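Local coordinates for regulatory protein BlaR1 (Bacillus licheniformis, PDB 1NRF) that probably senses beta-lactam antibiotics outside the cell through this C-terminal penicillin-binding domain and signals their presence across the membrane to the cytoplasm, at residues Leu72-Gly77 with Ile180-Asp185; Gly213-Tyr218 with Glu245-Ile250. All coordinates share one frame; numbering follows the deposited sequence.

Following the chain from the N terminus, helix 66-76, which starts just after Ser63, meets helix 177-187 in contact 1. The 102 residues between the two segments contain helices but no strands, and contact 1 closes this long excursion within the helical part of the domain. The chain then returns to the sheet, whose first strands precede helix 66-76, and contact 2 joins strand 211-220 to the C-terminal helix 239-253 across a shorter loop that includes strand 225-234. The two contacts follow one another in series, neither nesting nor crossing, with centres about 23 Å apart on opposite sides of the chain's centre. They touch where Lys184 CG packs against Tyr218 OH at 3.5 Å, linking helix 177-187 to the sheet.

Contact 1. Residues Leu72-Gly77 with Ile180-Asp185; sequences LALESG and IETVKD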
loop_
_atom_site.group_PDB
_atom_site.type_symbol
_atom_site.label_atom_id
_atom_site.label_comp_id
_atom_site.label_asym_id
_atom_site.label_seq_id
_atom_site.Cartn_x
_atom_site.Cartn_y
_atom_site.Cartn_z
ATOM N N LEU A 72 -3.156 12.497 -4.319
ATOM C CA LEU A 72 -4.208 13.495 -4.358
ATOM C C LEU A 72 -3.625 14.818 -3.871
ATOM O O LEU A 72 -3.883 15.862 -4.463
ATOM C CB LEU A 72 -5.385 13.084 -3.470
ATOM C CG LEU A 72 -6.483 14.144 -3.301
ATOM C CD1 LEU A 72 -7.154 14.412 -4.641
ATOM C CD2 LEU A 72 -7.504 13.686 -2.277
ATOM N N ALA A 73 -2.832 14.762 -2.801
ATOM C CA ALA A 73 -2.221 15.960 -2.232
ATOM C C ALA A 73 -1.375 16.717 -3.258
ATOM O O ALA A 73 -1.419 17.949 -3.330
ATOM C CB ALA A 73 -1.373 15.589 -1.026
ATOM N N LEU A 74 -0.600 15.979 -4.043
ATOM C CA LEU A 74 0.239 16.583 -5.069
ATOM C C LEU A 74 -0.625 17.179 -6.185
ATOM O O LEU A 74 -0.433 18.324 -6.600
ATOM C CB LEU A 74 1.189 15.531 -5.654
ATOM C CG LEU A 74 2.276 15.015 -4.711
ATOM C CD1 LEU A 74 2.993 13.823 -5.340
ATOM C CD2 LEU A 74 3.258 16.158 -4.399
ATOM N N GLU A 75 -1.575 16.386 -6.666
ATOM C CA GLU A 75 -2.479 16.804 -7.728
ATOM C C GLU A 75 -3.274 18.058 -7.387
ATOM O O GLU A 75 -3.695 18.787 -8.286
ATOM C CB GLU A 75 -3.445 15.665 -8.055
ATOM C CG GLU A 75 -2.898 14.661 -9.050
ATOM C CD GLU A 75 -2.797 15.251 -10.439
ATOM O OE1 GLU A 75 -3.815 15.804 -10.916
ATOM O OE2 GLU A 75 -1.713 15.162 -11.056
ATOM N N SER A 76 -3.482 18.298 -6.094
ATOM C CA SER A 76 -4.235 19.456 -5.616
ATOM C C SER A 76 -3.356 20.683 -5.387
ATOM O O SER A 76 -3.858 21.794 -5.219
ATOM C CB SER A 76 -4.952 19.119 -4.306
ATOM O OG SER A 76 -6.095 18.321 -4.537
ATOM N N GLY A 77 -2.046 20.474 -5.375
ATOM C CA GLY A 77 -1.136 21.574 -5.144
ATOM C C GLY A 77 -0.897 21.780 -3.660
ATOM O O GLY A 77 -0.207 22.724 -3.263
ATOM N N ILE A 180 3.128 11.299 -10.348
ATOM C CA ILE A 180 3.239 9.841 -10.343
ATOM C C ILE A 180 4.678 9.493 -9.956
ATOM O O ILE A 180 4.920 8.682 -9.063
ATOM C CB ILE A 180 2.975 9.238 -11.757
ATOM C CG1 ILE A 180 1.553 9.557 -12.227
ATOM C CG2 ILE A 180 3.229 7.737 -11.734
ATOM C CD1 ILE A 180 0.464 8.903 -11.400
ATOM N N GLU A 181 5.623 10.113 -10.660
ATOM C CA GLU A 181 7.049 9.899 -10.426
ATOM C C GLU A 181 7.425 10.231 -8.989
ATOM O O GLU A 181 8.270 9.559 -8.395
ATOM C CB GLU A 181 7.877 10.764 -11.384
ATOM C CG GLU A 181 8.220 10.091 -12.696
ATOM C CD GLU A 181 8.696 11.084 -13.755
ATOM O OE1 GLU A 181 9.500 11.989 -13.420
ATOM O OE2 GLU A 181 8.273 10.950 -14.926
ATOM N N THR A 182 6.792 11.270 -8.443
ATOM C CA THR A 182 7.050 11.695 -7.072
ATOM C C THR A 182 6.587 10.641 -6.070
ATOM O O THR A 182 7.304 10.319 -5.127
ATOM C CB THR A 182 6.337 13.025 -6.750
ATOM O OG1 THR A 182 6.667 14.005 -7.744
ATOM C CG2 THR A 182 6.777 13.535 -5.388
ATOM N N VAL A 183 5.384 10.110 -6.271
ATOM C CA VAL A 183 4.861 9.081 -5.374
ATOM C C VAL A 183 5.669 7.801 -5.541
ATOM O O VAL A 183 5.840 7.032 -4.587
ATOM C CB VAL A 183 3.368 8.774 -5.655
ATOM C CG1 VAL A 183 2.928 7.560 -4.861
ATOM C CG2 VAL A 183 2.513 9.982 -5.281
ATOM N N LYS A 184 6.163 7.586 -6.759
ATOM C CA LYS A 184 6.960 6.403 -7.059
ATOM C C LYS A 184 8.248 6.415 -6.250
ATOM O O LYS A 184 8.626 5.400 -5.680
ATOM C CB LYS A 184 7.268 6.321 -8.558
ATOM C CG LYS A 184 6.236 5.520 -9.329
ATOM C CD LYS A 184 6.507 5.466 -10.834
ATOM C CE LYS A 184 5.548 4.479 -11.507
ATOM N NZ LYS A 184 5.694 4.373 -12.993
ATOM N N ASP A 185 8.906 7.573 -6.184
ATOM C CA ASP A 185 10.145 7.698 -5.422
ATOM C C ASP A 185 9.908 7.567 -3.924
ATOM O O ASP A 185 10.744 7.023 -3.209
ATOM C CB ASP A 185 10.821 9.045 -5.683
ATOM C CG ASP A 185 11.184 9.247 -7.133
ATOM O OD1 ASP A 185 11.727 8.303 -7.744
ATOM O OD2 ASP A 185 10.939 10.355 -7.658
#
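Leu74 reaches across to Thr182 and Val183 with CG set beside its backbone N (chi1 -68°) and CD1 extended away from CA (chi2 171°), which carries that one methyl to the neighbouring helix. Thr182 answers with its carbon side: a chi1 of -52° places OG1 beside its own backbone N and CG2 anti to it. Leu74 CD1 thus lies 3.7 Å from Thr182 CB and 3.8 Å from Thr182 CG2, while the hydroxyl is hydrogen-bonded back to the carbonyl oxygen of Ser178, one turn earlier in helix 177-187. The same leucine methyl meets Val183 CG2 at 3.9 Å and is therefore shared by two consecutive residues. Val183 also packs on Val67 and Leu71, so that helix 66-76, which follows Ser63, is packed on helix 177-187 in the helical part of the penicillin-binding-protein and serine beta-lactamase fold. Just beyond Leu74, helix 66-76 ends in a Schellman motif, with Gly77 N bonded to Leu74 O at 3.0 Å and Gly77 at positive phi. A polar link is made by Glu75 OE2, which accepts from Asn179 ND2 of helix 177-187 and from Lys176 N just before that helix. Between Leu74 and its two partners no hydrogen bond forms; all three residues are buried, and their attraction is that of apolar groups in van der Waals contact.

Contact 2. Residues Gly213-Tyr218 with Glu245-Ile250; sequences GWFIGY and EIALSI
The ring of Phe215 presents an edge to Ala247, whose CB lies in the ring plane 3.6 Å from Phe215 CD2. Leu248 approaches the same ring obliquely, its CD1 4.2 Å from Phe215 CE2, and the methyls of two successive helical residues thereby meet adjacent carbons of the aromatic rim. Phe215 reaches them with CG anti to its backbone N (chi1 -172°), and the small Ala247 side chain lets the backbones come close, with 7.2 Å between Phe215 CA and Ala247 CA. Ala247 also touches Val230 on strand 225-234, the next strand of the sheet, to which Phe215 is joined by backbone hydrogen bonding. This is the packing of the C-terminal helix against the central antiparallel sheet in the fold shared by penicillin-binding proteins and serine beta-lactamases. On the other side of strand 211-220, the backbone of Ile216 is hydrogen-bonded to that of Lys200, which probably belongs to the KTG-type motif of the active-site strand. The side chain of Phe215 is about 10 Å from that of Ser63, the likely acylated serine, and does not touch it. On the helix, Ser249 OG donates to Ile246 O at 2.8 Å, meeting the carbonyl at a C=O...OG angle of 127°. The hydroxyl is thereby held against its own helix, on an oxygen, Ile246 O, that also takes the helical bond from Ile250 N.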
loop_
_atom_site.group_PDB
_atom_site.type_symbol
_atom_site.label_atom_id
_atom_site.label_comp_id
_atom_site.label_asym_id
_atom_site.label_seq_id
_atom_site.Cartn_x
_atom_site.Cartn_y
_atom_site.Cartn_z
ATOM N N GLY A 213 -1.945 -7.031 8.910
ATOM C CA GLY A 213 -0.829 -6.397 8.234
ATOM C C GLY A 213 -0.920 -6.410 6.719
ATOM O O GLY A 213 -1.410 -7.368 6.116
ATOM N N TRP A 214 -0.424 -5.338 6.109
ATOM C CA TRP A 214 -0.422 -5.176 4.660
ATOM C C TRP A 214 0.968 -4.869 4.124
ATOM O O TRP A 214 1.769 -4.192 4.765
ATOM C CB TRP A 214 -1.266 -3.978 4.218
ATOM C CG TRP A 214 -2.740 -4.116 4.054
ATOM C CD1 TRP A 214 -3.694 -3.521 4.828
ATOM C CD2 TRP A 214 -3.434 -4.676 2.926
ATOM N NE1 TRP A 214 -4.929 -3.653 4.248
ATOM C CE2 TRP A 214 -4.806 -4.355 3.080
ATOM C CE3 TRP A 214 -3.031 -5.409 1.797
ATOM C CZ2 TRP A 214 -5.783 -4.741 2.144
ATOM C CZ3 TRP A 214 -4.001 -5.796 0.866
ATOM C CH2 TRP A 214 -5.361 -5.458 1.047
ATOM N N PHE A 215 1.238 -5.365 2.928
ATOM C CA PHE A 215 2.470 -5.053 2.236
ATOM C C PHE A 215 2.176 -5.211 0.755
ATOM O O PHE A 215 2.035 -6.326 0.244
ATOM C CB PHE A 215 3.650 -5.930 2.649
ATOM C CG PHE A 215 4.943 -5.465 2.051
ATOM C CD1 PHE A 215 5.374 -4.161 2.256
ATOM C CD2 PHE A 215 5.670 -6.284 1.194
ATOM C CE1 PHE A 215 6.504 -3.667 1.604
ATOM C CE2 PHE A 215 6.804 -5.808 0.536
ATOM C CZ PHE A 215 7.223 -4.491 0.737
ATOM N N ILE A 216 2.051 -4.071 0.087
ATOM C CA ILE A 216 1.750 -4.026 -1.329
ATOM C C ILE A 216 2.873 -3.297 -2.036
ATOM O O ILE A 216 3.664 -2.611 -1.402
ATOM C CB ILE A 216 0.412 -3.276 -1.594
ATOM C CG1 ILE A 216 0.577 -1.769 -1.327
ATOM C CG2 ILE A 216 -0.674 -3.843 -0.696
ATOM C CD1 ILE A 216 -0.682 -0.956 -1.600
ATOM N N GLY A 217 2.936 -3.448 -3.352
ATOM C CA GLY A 217 3.972 -2.787 -4.113
ATOM C C GLY A 217 4.270 -3.532 -5.396
ATOM O O GLY A 217 3.460 -4.319 -5.879
ATOM N N TYR A 218 5.441 -3.283 -5.962
ATOM C CA TYR A 218 5.805 -3.950 -7.195
ATOM C C TYR A 218 7.317 -4.082 -7.366
ATOM O O TYR A 218 8.108 -3.465 -6.649
ATOM C CB TYR A 218 5.176 -3.205 -8.382
ATOM C CG TYR A 218 5.320 -1.711 -8.285
ATOM C CD1 TYR A 218 6.472 -1.071 -8.739
ATOM C CD2 TYR A 218 4.334 -0.936 -7.668
ATOM C CE1 TYR A 218 6.643 0.304 -8.579
ATOM C CE2 TYR A 218 4.498 0.434 -7.499
ATOM C CZ TYR A 218 5.653 1.048 -7.956
ATOM O OH TYR A 218 5.832 2.394 -7.773
ATOM N N GLU A 245 7.904 -9.143 5.309
ATOM C CA GLU A 245 8.820 -10.272 5.364
ATOM C C GLU A 245 8.245 -11.478 4.630
ATOM O O GLU A 245 8.957 -12.143 3.884
ATOM C CB GLU A 245 9.143 -10.641 6.816
ATOM C CG GLU A 245 10.078 -9.654 7.506
ATOM C CD GLU A 245 11.139 -10.344 8.369
ATOM O OE1 GLU A 245 11.855 -11.228 7.838
ATOM O OE2 GLU A 245 11.266 -9.999 9.570
ATOM N N ILE A 246 6.963 -11.757 4.836
ATOM C CA ILE A 246 6.310 -12.877 4.168
ATOM C C ILE A 246 6.335 -12.678 2.647
ATOM O O ILE A 246 6.808 -13.541 1.903
ATOM C CB ILE A 246 4.850 -13.017 4.627
ATOM C CG1 ILE A 246 4.809 -13.431 6.096
ATOM C CG2 ILE A 246 4.121 -14.025 3.753
ATOM C CD1 ILE A 246 3.410 -13.447 6.712
ATOM N N ALA A 247 5.826 -11.540 2.189
ATOM C CA ALA A 247 5.806 -11.243 0.758
ATOM C C ALA A 247 7.198 -11.394 0.162
ATOM O O ALA A 247 7.362 -11.940 -0.926
ATOM C CB ALA A 247 5.307 -9.818 0.520
ATOM N N LEU A 248 8.188 -10.892 0.888
ATOM C CA LEU A 248 9.582 -10.923 0.462
ATOM C C LEU A 248 10.183 -12.327 0.368
ATOM O O LEU A 248 10.963 -12.606 -0.535
ATOM C CB LEU A 248 10.414 -10.047 1.405
ATOM C CG LEU A 248 10.992 -8.749 0.828
ATOM C CD1 LEU A 248 10.121 -8.187 -0.280
ATOM C CD2 LEU A 248 11.149 -7.755 1.964
ATOM N N SER A 249 9.822 -13.209 1.291
ATOM C CA SER A 249 10.338 -14.565 1.248
ATOM C C SER A 249 9.705 -15.241 0.042
ATOM O O SER A 249 10.379 -15.938 -0.714
ATOM C CB SER A 249 9.983 -15.328 2.523
ATOM O OG SER A 249 8.595 -15.589 2.601
ATOM N N ILE A 250 8.407 -15.020 -0.151
ATOM C CA ILE A 250 7.725 -15.618 -1.295
ATOM C C ILE A 250 8.296 -15.053 -2.592
ATOM O O ILE A 250 8.538 -15.795 -3.533
ATOM C CB ILE A 250 6.198 -15.374 -1.243
ATOM C CG1 ILE A 250 5.618 -16.053 0.000
ATOM C CG2 ILE A 250 5.526 -15.913 -2.512
ATOM C CD1 ILE A 250 4.130 -15.855 0.175
#